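Glutathione synthetase-like effector 30 (Gpa-GSS30-apo) (Globodera pallida, PDB 5OET) is a nematode effector related to the ATP-dependent ligase glutathione synthetase, from which it probably arose by taking on a new role. Local coordinates at residues A190-R199 and L258-T266; E244-P254 and I277-T285. All blocks are in the same frame, centred on the assembly; numbering follows the deposited sequence.

Contact 1: A190-R199 and L258-T266; sequences AIGSFGTTPR and LMLESRQIT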
ATOM      1  N   ALA A 190       7.356  -6.512 -21.338  1.00 53.66           N
ATOM      2  CA  ALA A 190       7.488  -6.410 -19.881  1.00 53.97           C
ATOM      3  C   ALA A 190       7.422  -4.951 -19.482  1.00 55.46           C
ATOM      4  O   ALA A 190       8.426  -4.323 -19.157  1.00 56.23           O
ATOM      5  CB  ALA A 190       8.776  -7.063 -19.393  1.00 53.81           C
ATOM      6  N   ILE A 191       6.204  -4.438 -19.494  1.00 56.92           N
ATOM      7  CA  ILE A 191       5.951  -3.024 -19.354  1.00 59.98           C
ATOM      8  C   ILE A 191       5.925  -2.632 -17.888  1.00 58.78           C
ATOM      9  O   ILE A 191       5.222  -3.252 -17.091  1.00 58.52           O
ATOM     10  CB  ILE A 191       4.603  -2.651 -20.025  1.00 63.35           C
ATOM     11  CG1 ILE A 191       4.756  -2.698 -21.546  1.00 66.11           C
ATOM     12  CG2 ILE A 191       4.144  -1.249 -19.636  1.00 64.88           C
ATOM     13  CD1 ILE A 191       3.427  -2.833 -22.272  1.00 68.94           C
ATOM     14  N   GLY A 192       6.652  -1.566 -17.554  1.00 58.13           N
ATOM     15  CA  GLY A 192       6.572  -0.959 -16.232  1.00 56.51           C
ATOM     16  C   GLY A 192       5.333  -0.109 -16.011  1.00 55.99           C
ATOM     17  O   GLY A 192       4.733   0.402 -16.948  1.00 57.23           O
ATOM     18  N   SER A 193       4.966   0.024 -14.741  1.00 56.45           N
ATOM     19  CA  SER A 193       3.984   0.988 -14.219  1.00 56.42           C
ATOM     20  C   SER A 193       2.494   0.729 -14.473  1.00 56.81           C
ATOM     21  O   SER A 193       1.695   1.655 -14.402  1.00 59.34           O
ATOM     22  CB  SER A 193       4.355   2.400 -14.651  1.00 58.03           C
ATOM     23  OG  SER A 193       5.732   2.622 -14.408  1.00 62.29           O
ATOM     24  N   PHE A 194       2.096  -0.518 -14.707  1.00 54.63           N
ATOM     25  CA  PHE A 194       0.667  -0.846 -14.659  1.00 52.71           C
ATOM     26  C   PHE A 194       0.017  -0.572 -13.275  1.00 51.83           C
ATOM     27  O   PHE A 194      -1.078   0.027 -13.184  1.00 49.51           O
ATOM     28  CB  PHE A 194       0.433  -2.312 -15.010  1.00 51.61           C
ATOM     29  CG  PHE A 194       0.579  -2.630 -16.462  1.00 51.05           C
ATOM     30  CD1 PHE A 194      -0.178  -1.971 -17.416  1.00 51.87           C
ATOM     31  CD2 PHE A 194       1.414  -3.640 -16.873  1.00 51.74           C
ATOM     32  CE1 PHE A 194      -0.065  -2.282 -18.758  1.00 51.06           C
ATOM     33  CE2 PHE A 194       1.528  -3.958 -18.215  1.00 53.65           C
ATOM     34  CZ  PHE A 194       0.790  -3.272 -19.158  1.00 52.90           C
ATOM     35  N   GLY A 195       0.690  -1.035 -12.217  1.00 49.75           N
ATOM     36  CA  GLY A 195       0.183  -0.942 -10.847  1.00 48.72           C
ATOM     37  C   GLY A 195       0.515   0.380 -10.175  1.00 48.41           C
ATOM     38  O   GLY A 195      -0.303   0.914  -9.414  1.00 50.91           O
ATOM     39  N   THR A 196       1.696   0.925 -10.472  1.00 46.80           N
ATOM     40  CA  THR A 196       2.128   2.193  -9.871  1.00 47.65           C
ATOM     41  C   THR A 196       1.317   3.414 -10.345  1.00 47.84           C
ATOM     42  O   THR A 196       1.162   4.388  -9.589  1.00 50.89           O
ATOM     43  CB  THR A 196       3.630   2.510 -10.100  1.00 46.48           C
ATOM     44  OG1 THR A 196       3.874   2.805 -11.478  1.00 45.29           O
ATOM     45  CG2 THR A 196       4.525   1.353  -9.648  1.00 47.51           C
ATOM     46  N   THR A 197       0.825   3.371 -11.581  1.00 44.37           N
ATOM     47  CA  THR A 197       0.200   4.537 -12.197  1.00 42.94           C
ATOM     48  C   THR A 197      -1.063   5.042 -11.530  1.00 41.30           C
ATOM     49  O   THR A 197      -1.144   6.211 -11.211  1.00 43.07           O
ATOM     50  CB  THR A 197      -0.063   4.276 -13.674  1.00 45.59           C
ATOM     51  OG1 THR A 197       1.198   4.042 -14.307  1.00 45.70           O
ATOM     52  CG2 THR A 197      -0.728   5.475 -14.352  1.00 47.14           C
ATOM     53  N   PRO A 198      -2.068   4.184 -11.330  1.00 40.19           N
ATOM     54  CA  PRO A 198      -3.291   4.686 -10.657  1.00 39.84           C
ATOM     55  C   PRO A 198      -3.061   5.200  -9.228  1.00 38.71           C
ATOM     56  O   PRO A 198      -3.837   6.020  -8.738  1.00 38.25           O
ATOM     57  CB  PRO A 198      -4.191   3.441 -10.617  1.00 39.12           C
ATOM     58  CG  PRO A 198      -3.215   2.311 -10.605  1.00 38.87           C
ATOM     59  CD  PRO A 198      -2.145   2.733 -11.556  1.00 39.22           C
ATOM     60  N   ARG A 199      -2.023   4.692  -8.571  1.00 38.60           N
ATOM     61  CA  ARG A 199      -1.681   5.096  -7.221  1.00 40.23           C
ATOM     62  C   ARG A 199      -0.989   6.459  -7.148  1.00 37.96           C
ATOM     63  O   ARG A 199      -1.275   7.225  -6.235  1.00 35.70           O
ATOM     64  CB  ARG A 199      -0.820   4.029  -6.547  1.00 42.71           C
ATOM     65  CG  ARG A 199      -1.595   2.780  -6.181  1.00 44.70           C
ATOM     66  CD  ARG A 199      -0.673   1.574  -6.082  1.00 47.17           C
ATOM     67  NE  ARG A 199      -1.441   0.480  -5.512  1.00 50.70           N
ATOM     68  CZ  ARG A 199      -2.218  -0.359  -6.198  1.00 54.24           C
ATOM     69  NH1 ARG A 199      -2.323  -0.299  -7.540  1.00 55.31           N
ATOM     70  NH2 ARG A 199      -2.898  -1.287  -5.525  1.00 55.28           N
ATOM     71  N   LEU A 258       9.053  -6.133 -11.239  1.00 43.54           N
ATOM     72  CA  LEU A 258       7.682  -6.122 -11.726  1.00 42.69           C
ATOM     73  C   LEU A 258       6.710  -6.819 -10.799  1.00 39.60           C
ATOM     74  O   LEU A 258       5.518  -6.680 -10.995  1.00 37.85           O
ATOM     75  CB  LEU A 258       7.617  -6.730 -13.129  1.00 43.77           C
ATOM     76  CG  LEU A 258       8.354  -5.908 -14.182  1.00 44.81           C
ATOM     77  CD1 LEU A 258       8.316  -6.601 -15.534  1.00 46.63           C
ATOM     78  CD2 LEU A 258       7.743  -4.530 -14.297  1.00 44.47           C
ATOM     79  N   MET A 259       7.216  -7.492  -9.774  1.00 38.73           N
ATOM     80  CA  MET A 259       6.431  -8.428  -8.983  1.00 39.58           C
ATOM     81  C   MET A 259       5.192  -7.820  -8.345  1.00 38.88           C
ATOM     82  O   MET A 259       4.102  -8.373  -8.481  1.00 37.89           O
ATOM     83  CB  MET A 259       7.297  -9.049  -7.889  1.00 41.32           C
ATOM     84  CG  MET A 259       6.561 -10.050  -6.998  1.00 43.30           C
ATOM     85  SD  MET A 259       5.754 -11.411  -7.885  1.00 44.52           S
ATOM     86  CE  MET A 259       7.210 -12.196  -8.593  1.00 44.96           C
ATOM     87  N   LEU A 260       5.374  -6.710  -7.634  1.00 38.93           N
ATOM     88  CA  LEU A 260       4.257  -6.026  -6.973  1.00 40.02           C
ATOM     89  C   LEU A 260       3.296  -5.344  -7.914  1.00 40.40           C
ATOM     90  O   LEU A 260       2.143  -5.213  -7.578  1.00 39.91           O
ATOM     91  CB  LEU A 260       4.732  -5.005  -5.928  1.00 39.41           C
ATOM     92  CG  LEU A 260       5.459  -5.648  -4.766  1.00 40.35           C
ATOM     93  CD1 LEU A 260       5.926  -4.584  -3.798  1.00 41.18           C
ATOM     94  CD2 LEU A 260       4.582  -6.675  -4.053  1.00 41.42           C
ATOM     95  N   GLU A 261       3.759  -4.893  -9.066  1.00 42.73           N
ATOM     96  CA  GLU A 261       2.845  -4.376 -10.067  1.00 44.80           C
ATOM     97  C   GLU A 261       2.006  -5.541 -10.575  1.00 43.15           C
ATOM     98  O   GLU A 261       0.807  -5.400 -10.761  1.00 45.15           O
ATOM     99  CB  GLU A 261       3.596  -3.703 -11.226  1.00 48.64           C
ATOM    100  CG  GLU A 261       4.399  -2.453 -10.839  1.00 52.45           C
ATOM    101  CD  GLU A 261       5.404  -2.041 -11.916  1.00 57.16           C
ATOM    102  OE1 GLU A 261       4.941  -1.577 -12.968  1.00 61.82           O
ATOM    103  OE2 GLU A 261       6.651  -2.172 -11.751  1.00 60.70           O
ATOM    104  N   SER A 262       2.641  -6.686 -10.797  1.00 42.29           N
ATOM    105  CA  SER A 262       1.944  -7.927 -11.214  1.00 41.60           C
ATOM    106  C   SER A 262       0.867  -8.360 -10.209  1.00 41.15           C
ATOM    107  O   SER A 262      -0.238  -8.721 -10.606  1.00 41.96           O
ATOM    108  CB  SER A 262       2.931  -9.090 -11.445  1.00 41.12           C
ATOM    109  OG  SER A 262       3.615  -8.981 -12.689  1.00 40.38           O
ATOM    110  N   ARG A 263       1.188  -8.294  -8.922  1.00 38.83           N
ATOM    111  CA  ARG A 263       0.264  -8.685  -7.875  1.00 37.32           C
ATOM    112  C   ARG A 263      -0.897  -7.746  -7.786  1.00 36.45           C
ATOM    113  O   ARG A 263      -2.015  -8.158  -7.489  1.00 36.87           O
ATOM    114  CB  ARG A 263       0.970  -8.717  -6.534  1.00 37.66           C
ATOM    115  CG  ARG A 263       2.019  -9.813  -6.427  1.00 37.79           C
ATOM    116  CD  ARG A 263       1.374 -11.130  -6.143  1.00 38.82           C
ATOM    117  NE  ARG A 263       2.359 -12.142  -5.805  1.00 40.42           N
ATOM    118  CZ  ARG A 263       2.115 -13.450  -5.758  1.00 41.19           C
ATOM    119  NH1 ARG A 263       0.907 -13.932  -6.044  1.00 40.88           N
ATOM    120  NH2 ARG A 263       3.098 -14.285  -5.426  1.00 42.89           N
ATOM    121  N   GLN A 264      -0.627  -6.480  -8.031  1.00 35.92           N
ATOM    122  CA  GLN A 264      -1.658  -5.436  -8.005  1.00 35.97           C
ATOM    123  C   GLN A 264      -2.617  -5.551  -9.154  1.00 36.09           C
ATOM    124  O   GLN A 264      -3.769  -5.152  -9.019  1.00 36.76           O
ATOM    125  CB  GLN A 264      -1.025  -4.028  -7.972  1.00 35.41           C
ATOM    126  CG  GLN A 264      -0.464  -3.672  -6.605  1.00 34.64           C
ATOM    127  CD  GLN A 264       0.582  -2.588  -6.620  1.00 35.42           C
ATOM    128  OE1 GLN A 264       1.263  -2.378  -5.620  1.00 35.59           O
ATOM    129  NE2 GLN A 264       0.713  -1.876  -7.734  1.00 36.63           N
ATOM    130  N   ILE A 265      -2.157  -6.093 -10.278  1.00 37.42           N
ATOM    131  CA  ILE A 265      -3.063  -6.400 -11.394  1.00 38.92           C
ATOM    132  C   ILE A 265      -4.075  -7.433 -10.932  1.00 40.41           C
ATOM    133  O   ILE A 265      -5.264  -7.260 -11.189  1.00 42.40           O
ATOM    134  CB  ILE A 265      -2.323  -6.852 -12.683  1.00 38.45           C
ATOM    135  CG1 ILE A 265      -1.556  -5.678 -13.272  1.00 39.26           C
ATOM    136  CG2 ILE A 265      -3.293  -7.321 -13.740  1.00 38.01           C
ATOM    137  CD1 ILE A 265      -0.419  -6.062 -14.176  1.00 40.02           C
ATOM    138  N   THR A 266      -3.607  -8.471 -10.230  1.00 40.11           N
ATOM    139  CA  THR A 266      -4.469  -9.549  -9.765  1.00 40.63           C
ATOM    140  C   THR A 266      -5.450  -9.083  -8.708  1.00 40.98           C
ATOM    141  O   THR A 266      -6.529  -9.650  -8.595  1.00 42.60           O
ATOM    142  CB  THR A 266      -3.695 -10.754  -9.179  1.00 40.84           C
ATOM    143  OG1 THR A 266      -3.044 -10.374  -7.956  1.00 39.87           O
ATOM    144  CG2 THR A 266      -2.681 -11.296 -10.185  1.00 40.86           C
TER

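Contact 2: E244-P254 and I277-T285; sequences EAVILFLHGSP and IKCRFITIT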
ATOM      1  N   GLU A 244     -11.289 -24.235 -16.386  1.00 56.13           N
ATOM      2  CA  GLU A 244     -10.286 -24.730 -15.437  1.00 57.20           C
ATOM      3  C   GLU A 244      -8.856 -24.234 -15.701  1.00 54.69           C
ATOM      4  O   GLU A 244      -7.964 -24.489 -14.874  1.00 54.77           O
ATOM      5  CB  GLU A 244     -10.339 -26.276 -15.329  1.00 61.54           C
ATOM      6  CG  GLU A 244     -11.382 -26.844 -14.348  1.00 65.43           C
ATOM      7  CD  GLU A 244     -11.288 -26.333 -12.881  1.00 68.52           C
ATOM      8  OE1 GLU A 244     -10.219 -25.861 -12.390  1.00 70.02           O
ATOM      9  OE2 GLU A 244     -12.329 -26.385 -12.201  1.00 71.46           O
ATOM     10  N   ALA A 245      -8.648 -23.499 -16.802  1.00 51.96           N
ATOM     11  CA  ALA A 245      -7.352 -22.907 -17.136  1.00 49.25           C
ATOM     12  C   ALA A 245      -6.938 -21.722 -16.279  1.00 47.64           C
ATOM     13  O   ALA A 245      -7.771 -20.925 -15.837  1.00 46.25           O
ATOM     14  CB  ALA A 245      -7.319 -22.483 -18.585  1.00 48.91           C
ATOM     15  N   VAL A 246      -5.619 -21.599 -16.109  1.00 47.31           N
ATOM     16  CA  VAL A 246      -4.991 -20.606 -15.243  1.00 46.59           C
ATOM     17  C   VAL A 246      -4.287 -19.572 -16.073  1.00 45.49           C
ATOM     18  O   VAL A 246      -3.936 -19.815 -17.216  1.00 47.13           O
ATOM     19  CB  VAL A 246      -3.904 -21.217 -14.301  1.00 47.55           C
ATOM     20  CG1 VAL A 246      -4.456 -22.412 -13.534  1.00 48.69           C
ATOM     21  CG2 VAL A 246      -2.606 -21.604 -15.047  1.00 46.89           C
ATOM     22  N   ILE A 247      -4.019 -18.441 -15.453  1.00 43.75           N
ATOM     23  CA  ILE A 247      -3.202 -17.410 -16.039  1.00 42.62           C
ATOM     24  C   ILE A 247      -1.809 -17.460 -15.387  1.00 42.57           C
ATOM     25  O   ILE A 247      -1.685 -17.420 -14.158  1.00 41.88           O
ATOM     26  CB  ILE A 247      -3.855 -16.046 -15.824  1.00 41.42           C
ATOM     27  CG1 ILE A 247      -5.142 -15.956 -16.639  1.00 41.60           C
ATOM     28  CG2 ILE A 247      -2.904 -14.944 -16.242  1.00 41.33           C
ATOM     29  CD1 ILE A 247      -6.025 -14.810 -16.212  1.00 41.49           C
ATOM     30  N   LEU A 248      -0.766 -17.527 -16.214  1.00 41.85           N
ATOM     31  CA  LEU A 248       0.590 -17.659 -15.724  1.00 41.87           C
ATOM     32  C   LEU A 248       1.256 -16.299 -15.689  1.00 41.92           C
ATOM     33  O   LEU A 248       1.252 -15.579 -16.697  1.00 41.87           O
ATOM     34  CB  LEU A 248       1.373 -18.589 -16.626  1.00 43.16           C
ATOM     35  CG  LEU A 248       2.663 -19.200 -16.083  1.00 43.58           C
ATOM     36  CD1 LEU A 248       2.377 -20.079 -14.871  1.00 43.89           C
ATOM     37  CD2 LEU A 248       3.323 -20.022 -17.191  1.00 44.68           C
ATOM     38  N   PHE A 249       1.792 -15.936 -14.517  1.00 41.26           N
ATOM     39  CA  PHE A 249       2.618 -14.743 -14.371  1.00 40.42           C
ATOM     40  C   PHE A 249       4.044 -15.261 -14.303  1.00 42.07           C
ATOM     41  O   PHE A 249       4.428 -15.955 -13.323  1.00 43.44           O
ATOM     42  CB  PHE A 249       2.248 -13.941 -13.125  1.00 39.42           C
ATOM     43  CG  PHE A 249       0.982 -13.154 -13.273  1.00 38.33           C
ATOM     44  CD1 PHE A 249      -0.246 -13.788 -13.361  1.00 38.89           C
ATOM     45  CD2 PHE A 249       1.008 -11.788 -13.343  1.00 38.50           C
ATOM     46  CE1 PHE A 249      -1.433 -13.070 -13.502  1.00 38.49           C
ATOM     47  CE2 PHE A 249      -0.185 -11.057 -13.473  1.00 38.97           C
ATOM     48  CZ  PHE A 249      -1.407 -11.706 -13.570  1.00 38.02           C
ATOM     49  N   LEU A 250       4.805 -14.951 -15.354  1.00 42.00           N
ATOM     50  CA  LEU A 250       6.181 -15.385 -15.484  1.00 43.78           C
ATOM     51  C   LEU A 250       7.113 -14.230 -15.119  1.00 44.28           C
ATOM     52  O   LEU A 250       7.099 -13.192 -15.772  1.00 42.35           O
ATOM     53  CB  LEU A 250       6.409 -15.836 -16.920  1.00 45.04           C
ATOM     54  CG  LEU A 250       7.504 -16.847 -17.228  1.00 46.32           C
ATOM     55  CD1 LEU A 250       7.366 -18.094 -16.377  1.00 48.16           C
ATOM     56  CD2 LEU A 250       7.418 -17.207 -18.695  1.00 47.08           C
ATOM     57  N   HIS A 251       7.901 -14.417 -14.056  1.00 45.14           N
ATOM     58  CA  HIS A 251       8.818 -13.382 -13.550  1.00 44.71           C
ATOM     59  C   HIS A 251      10.257 -13.846 -13.657  1.00 46.34           C
ATOM     60  O   HIS A 251      10.517 -15.016 -13.837  1.00 46.03           O
ATOM     61  CB  HIS A 251       8.470 -13.038 -12.099  1.00 42.45           C
ATOM     62  CG  HIS A 251       7.228 -12.229 -11.976  1.00 40.52           C
ATOM     63  ND1 HIS A 251       7.262 -10.866 -11.870  1.00 40.74           N
ATOM     64  CD2 HIS A 251       5.917 -12.571 -12.020  1.00 40.59           C
ATOM     65  CE1 HIS A 251       6.029 -10.397 -11.820  1.00 39.92           C
ATOM     66  NE2 HIS A 251       5.192 -11.406 -11.953  1.00 39.53           N
ATOM     67  N   GLY A 252      11.180 -12.893 -13.568  1.00 48.64           N
ATOM     68  CA  GLY A 252      12.605 -13.167 -13.572  1.00 50.48           C
ATOM     69  C   GLY A 252      13.080 -13.708 -12.247  1.00 52.81           C
ATOM     70  O   GLY A 252      14.028 -14.473 -12.217  1.00 57.11           O
ATOM     71  N   SER A 253      12.449 -13.293 -11.152  1.00 52.91           N
ATOM     72  CA  SER A 253      12.771 -13.800  -9.815  1.00 54.61           C
ATOM     73  C   SER A 253      11.610 -13.481  -8.842  1.00 53.66           C
ATOM     74  O   SER A 253      10.700 -12.723  -9.192  1.00 51.87           O
ATOM     75  CB  SER A 253      14.097 -13.198  -9.300  1.00 56.35           C
ATOM     76  OG  SER A 253      13.886 -12.069  -8.438  1.00 56.18           O
ATOM     77  N   PRO A 254      11.638 -14.059  -7.618  1.00 52.91           N
ATOM     78  CA  PRO A 254      10.580 -13.764  -6.631  1.00 52.58           C
ATOM     79  C   PRO A 254      10.498 -12.267  -6.254  1.00 53.18           C
ATOM     80  O   PRO A 254       9.404 -11.732  -6.054  1.00 53.77           O
ATOM     81  CB  PRO A 254      10.996 -14.592  -5.412  1.00 52.56           C
ATOM     82  CG  PRO A 254      11.973 -15.594  -5.923  1.00 53.50           C
ATOM     83  CD  PRO A 254      12.676 -14.939  -7.060  1.00 53.12           C
ATOM     84  N   ILE A 277     -10.589 -16.562 -10.946  1.00 65.08           N
ATOM     85  CA  ILE A 277      -9.585 -17.060 -11.897  1.00 60.91           C
ATOM     86  C   ILE A 277      -8.241 -17.254 -11.200  1.00 58.94           C
ATOM     87  O   ILE A 277      -7.730 -16.337 -10.583  1.00 58.14           O
ATOM     88  CB  ILE A 277      -9.401 -16.122 -13.093  1.00 59.10           C
ATOM     89  CG1 ILE A 277     -10.693 -16.067 -13.902  1.00 59.85           C
ATOM     90  CG2 ILE A 277      -8.248 -16.590 -13.983  1.00 58.51           C
ATOM     91  CD1 ILE A 277     -10.738 -14.923 -14.879  1.00 58.79           C
ATOM     92  N   LYS A 278      -7.674 -18.447 -11.299  1.00 59.64           N
ATOM     93  CA  LYS A 278      -6.408 -18.720 -10.644  1.00 59.01           C
ATOM     94  C   LYS A 278      -5.295 -18.101 -11.480  1.00 54.86           C
ATOM     95  O   LYS A 278      -5.244 -18.257 -12.694  1.00 55.15           O
ATOM     96  CB  LYS A 278      -6.181 -20.216 -10.434  1.00 62.44           C
ATOM     97  CG  LYS A 278      -7.153 -20.868  -9.455  1.00 65.94           C
ATOM     98  CD  LYS A 278      -7.230 -22.394  -9.650  1.00 70.09           C
ATOM     99  CE  LYS A 278      -8.065 -22.801 -10.861  1.00 71.04           C
ATOM    100  NZ  LYS A 278      -7.921 -24.232 -11.282  1.00 72.58           N
ATOM    101  N   CYS A 279      -4.440 -17.366 -10.799  1.00 50.74           N
ATOM    102  CA  CYS A 279      -3.266 -16.765 -11.365  1.00 49.73           C
ATOM    103  C   CYS A 279      -2.103 -17.461 -10.685  1.00 48.43           C
ATOM    104  O   CYS A 279      -2.062 -17.504  -9.465  1.00 50.32           O
ATOM    105  CB  CYS A 279      -3.253 -15.262 -11.042  1.00 49.29           C
ATOM    106  SG  CYS A 279      -4.580 -14.312 -11.857  1.00 49.15           S
ATOM    107  N   ARG A 280      -1.163 -17.996 -11.448  1.00 46.00           N
ATOM    108  CA  ARG A 280      -0.082 -18.755 -10.865  1.00 45.85           C
ATOM    109  C   ARG A 280       1.238 -18.048 -11.089  1.00 43.50           C
ATOM    110  O   ARG A 280       1.612 -17.791 -12.212  1.00 43.32           O
ATOM    111  CB  ARG A 280      -0.087 -20.168 -11.442  1.00 48.26           C
ATOM    112  CG  ARG A 280      -1.385 -20.900 -11.183  1.00 49.92           C
ATOM    113  CD  ARG A 280      -1.552 -21.303  -9.711  1.00 52.04           C
ATOM    114  NE  ARG A 280      -1.586 -22.771  -9.613  1.00 55.50           N
ATOM    115  CZ  ARG A 280      -0.600 -23.566  -9.190  1.00 57.74           C
ATOM    116  NH1 ARG A 280       0.560 -23.097  -8.747  1.00 57.84           N
ATOM    117  NH2 ARG A 280      -0.785 -24.871  -9.212  1.00 61.30           N
ATOM    118  N   PHE A 281       1.921 -17.706 -10.003  1.00 43.10           N
ATOM    119  CA  PHE A 281       3.180 -16.954 -10.056  1.00 42.25           C
ATOM    120  C   PHE A 281       4.359 -17.899 -10.019  1.00 43.87           C
ATOM    121  O   PHE A 281       4.569 -18.571  -9.014  1.00 42.98           O
ATOM    122  CB  PHE A 281       3.280 -15.960  -8.912  1.00 40.50           C
ATOM    123  CG  PHE A 281       2.507 -14.723  -9.165  1.00 40.01           C
ATOM    124  CD1 PHE A 281       1.119 -14.776  -9.278  1.00 39.43           C
ATOM    125  CD2 PHE A 281       3.150 -13.507  -9.344  1.00 39.59           C
ATOM    126  CE1 PHE A 281       0.392 -13.642  -9.537  1.00 38.48           C
ATOM    127  CE2 PHE A 281       2.424 -12.364  -9.599  1.00 38.29           C
ATOM    128  CZ  PHE A 281       1.039 -12.431  -9.695  1.00 38.37           C
ATOM    129  N   ILE A 282       5.116 -17.919 -11.116  1.00 45.25           N
ATOM    130  CA  ILE A 282       6.245 -18.825 -11.297  1.00 47.00           C
ATOM    131  C   ILE A 282       7.452 -18.004 -11.791  1.00 46.16           C
ATOM    132  O   ILE A 282       7.265 -17.068 -12.572  1.00 47.10           O
ATOM    133  CB  ILE A 282       5.826 -19.985 -12.269  1.00 48.21           C
ATOM    134  CG1 ILE A 282       6.639 -21.235 -12.017  1.00 50.17           C
ATOM    135  CG2 ILE A 282       5.937 -19.603 -13.749  1.00 47.98           C
ATOM    136  CD1 ILE A 282       6.289 -22.367 -12.960  1.00 51.81           C
ATOM    137  N   THR A 283       8.668 -18.306 -11.336  1.00 46.50           N
ATOM    138  CA  THR A 283       9.840 -17.733 -11.987  1.00 48.32           C
ATOM    139  C   THR A 283      10.160 -18.551 -13.205  1.00 51.08           C
ATOM    140  O   THR A 283       9.697 -19.678 -13.344  1.00 53.92           O
ATOM    141  CB  THR A 283      11.124 -17.704 -11.150  1.00 48.97           C
ATOM    142  OG1 THR A 283      11.582 -19.029 -10.906  1.00 50.66           O
ATOM    143  CG2 THR A 283      10.916 -16.998  -9.865  1.00 49.53           C
ATOM    144  N   ILE A 284      10.981 -17.972 -14.074  1.00 52.54           N
ATOM    145  CA  ILE A 284      11.427 -18.643 -15.280  1.00 53.45           C
ATOM    146  C   ILE A 284      12.380 -19.809 -14.992  1.00 54.10           C
ATOM    147  O   ILE A 284      12.382 -20.768 -15.751  1.00 54.70           O
ATOM    148  CB  ILE A 284      12.020 -17.633 -16.296  1.00 53.42           C
ATOM    149  CG1 ILE A 284      12.000 -18.232 -17.710  1.00 54.24           C
ATOM    150  CG2 ILE A 284      13.417 -17.182 -15.892  1.00 53.46           C
ATOM    151  CD1 ILE A 284      12.398 -17.257 -18.774  1.00 53.64           C
ATOM    152  N   THR A 285      13.162 -19.745 -13.912  1.00 55.57           N
ATOM    153  CA  THR A 285      13.975 -20.915 -13.473  1.00 60.23           C
ATOM    154  C   THR A 285      13.129 -22.129 -13.088  1.00 62.30           C
ATOM    155  O   THR A 285      13.432 -23.255 -13.485  1.00 62.67           O
ATOM    156  CB  THR A 285      14.881 -20.587 -12.264  1.00 61.05           C
ATOM    157  OG1 THR A 285      15.696 -19.465 -12.591  1.00 63.19           O
ATOM    158  CG2 THR A 285      15.807 -21.753 -11.920  1.00 62.12           C
TER

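Contact 1: A190-R199 and L258-T266
Glu261 and Gln264 of helix 259-270 pack against Gly195 and Arg199 in a buried contact of a loop and helix start with a helix. The loop follows strand 179-188 and leads into helix 196-210. The backbones come closest at Gly195 and Glu261, with CA atoms 4.4 Å apart. Gly195 turns a bare CA to the helix at this point. Glu261 extends beyond CG, which carries its carboxylate to the loop. There OE1 accepts a hydrogen bond from Ser193 N, although the modelled length is too short to be taken literally.

Further along, the flat end of Arg199 stacks on the Gln264 amide. The two planes are 15° apart, and Gln264 CD sits 3.6 Å above the centre of the guanidinium. Arg199 NH1 also bonds to Gly195 O (3.0 Å), which helps hold the guanidinium over the amide. The apolar pairs are Phe194 CB with Ile265 CD1 (3.9 Å) and Ala190 CB with Leu258 CD1. Arg314 of strand 306-314 hydrogen-bonds to both Ile191 O and Ser262 OG, bridging the two segments. This is a loop and the start of helix 196-210 docked on the helix of a beta-alpha-beta unit, inside the glutathione synthase family fold.

Contact 2: E244-P254 and I277-T285
Phe249 and Phe281 are paired neighbours on parallel strands, and their rings form an offset stack. The planes are only 7° apart and the centroids lie 4.6 Å from each other. Both rings leave the backbone the same way, with CG anti to the carbonyl carbon (chi1 -76° and -80°), which keeps them side by side. The slide between them puts Phe249 CB over the centre of the Phe281 ring, at 3.7 Å from its centroid, as a CH-pi contact. Cys279 SG approaches the Phe249 ring obliquely, 3.8 Å from CE1. The His251 ring is nearly parallel to that of Phe281 but slid aside, and NE2 comes within 3.8 Å of Phe281 CE2. On the same face Ile247 CD1 meets Ile277 CG2.

On the opposite face Leu248, Leu250 and Ile282 pack together: Ile282 CG2 touches both Leu248 CD1 (3.8 Å) and Leu250 CD1 (3.4 Å). Arg280 lies on that face too, and its guanidinium forms a salt bridge with Glu49 of the second subunit. At the start of the strands, Lys278 bends at chi3 and brings NZ to Glu244 OE1 in a salt bridge of 3.0 Å.

Six backbone hydrogen bonds join the strands, from Ile247 N to Lys278 O through to Ile284 N to His251 O. Linked through helix 259-270, the two parallel strands form a beta-alpha-beta unit. Strand 306-314 pairs with the other edge of strand 246-251, where Leu248 bonds to Val310 and Phe312. Helix 259-270 covers the aromatic face: Met259 touches His251 and Phe281, and Arg263 makes a cation-pi contact with Phe281. Helix 225-240 packs on the same face through Leu233 and Trp237, while helix 325-331 touches Leu250 and Ile284.

The centres of contact 1 and contact 2 are about 15 Å apart, and the two regions touch. Along the chain their segments alternate: 190-199, 244-254, 258-266, 277-285. The last three build one beta-alpha-beta unit, with strands 246-251 and 279-283 in parallel and helix 259-270 crossing between them. That helix is shared. One side of it receives the 190-199 loop, and another side carries Met259, Ser262 and Arg263 to the sheet at His251 and Phe281. Contact 1 therefore ties this unit to the polypeptide that follows strand 179-188 of the large mixed sheet, while contact 2 holds the unit's own strands together.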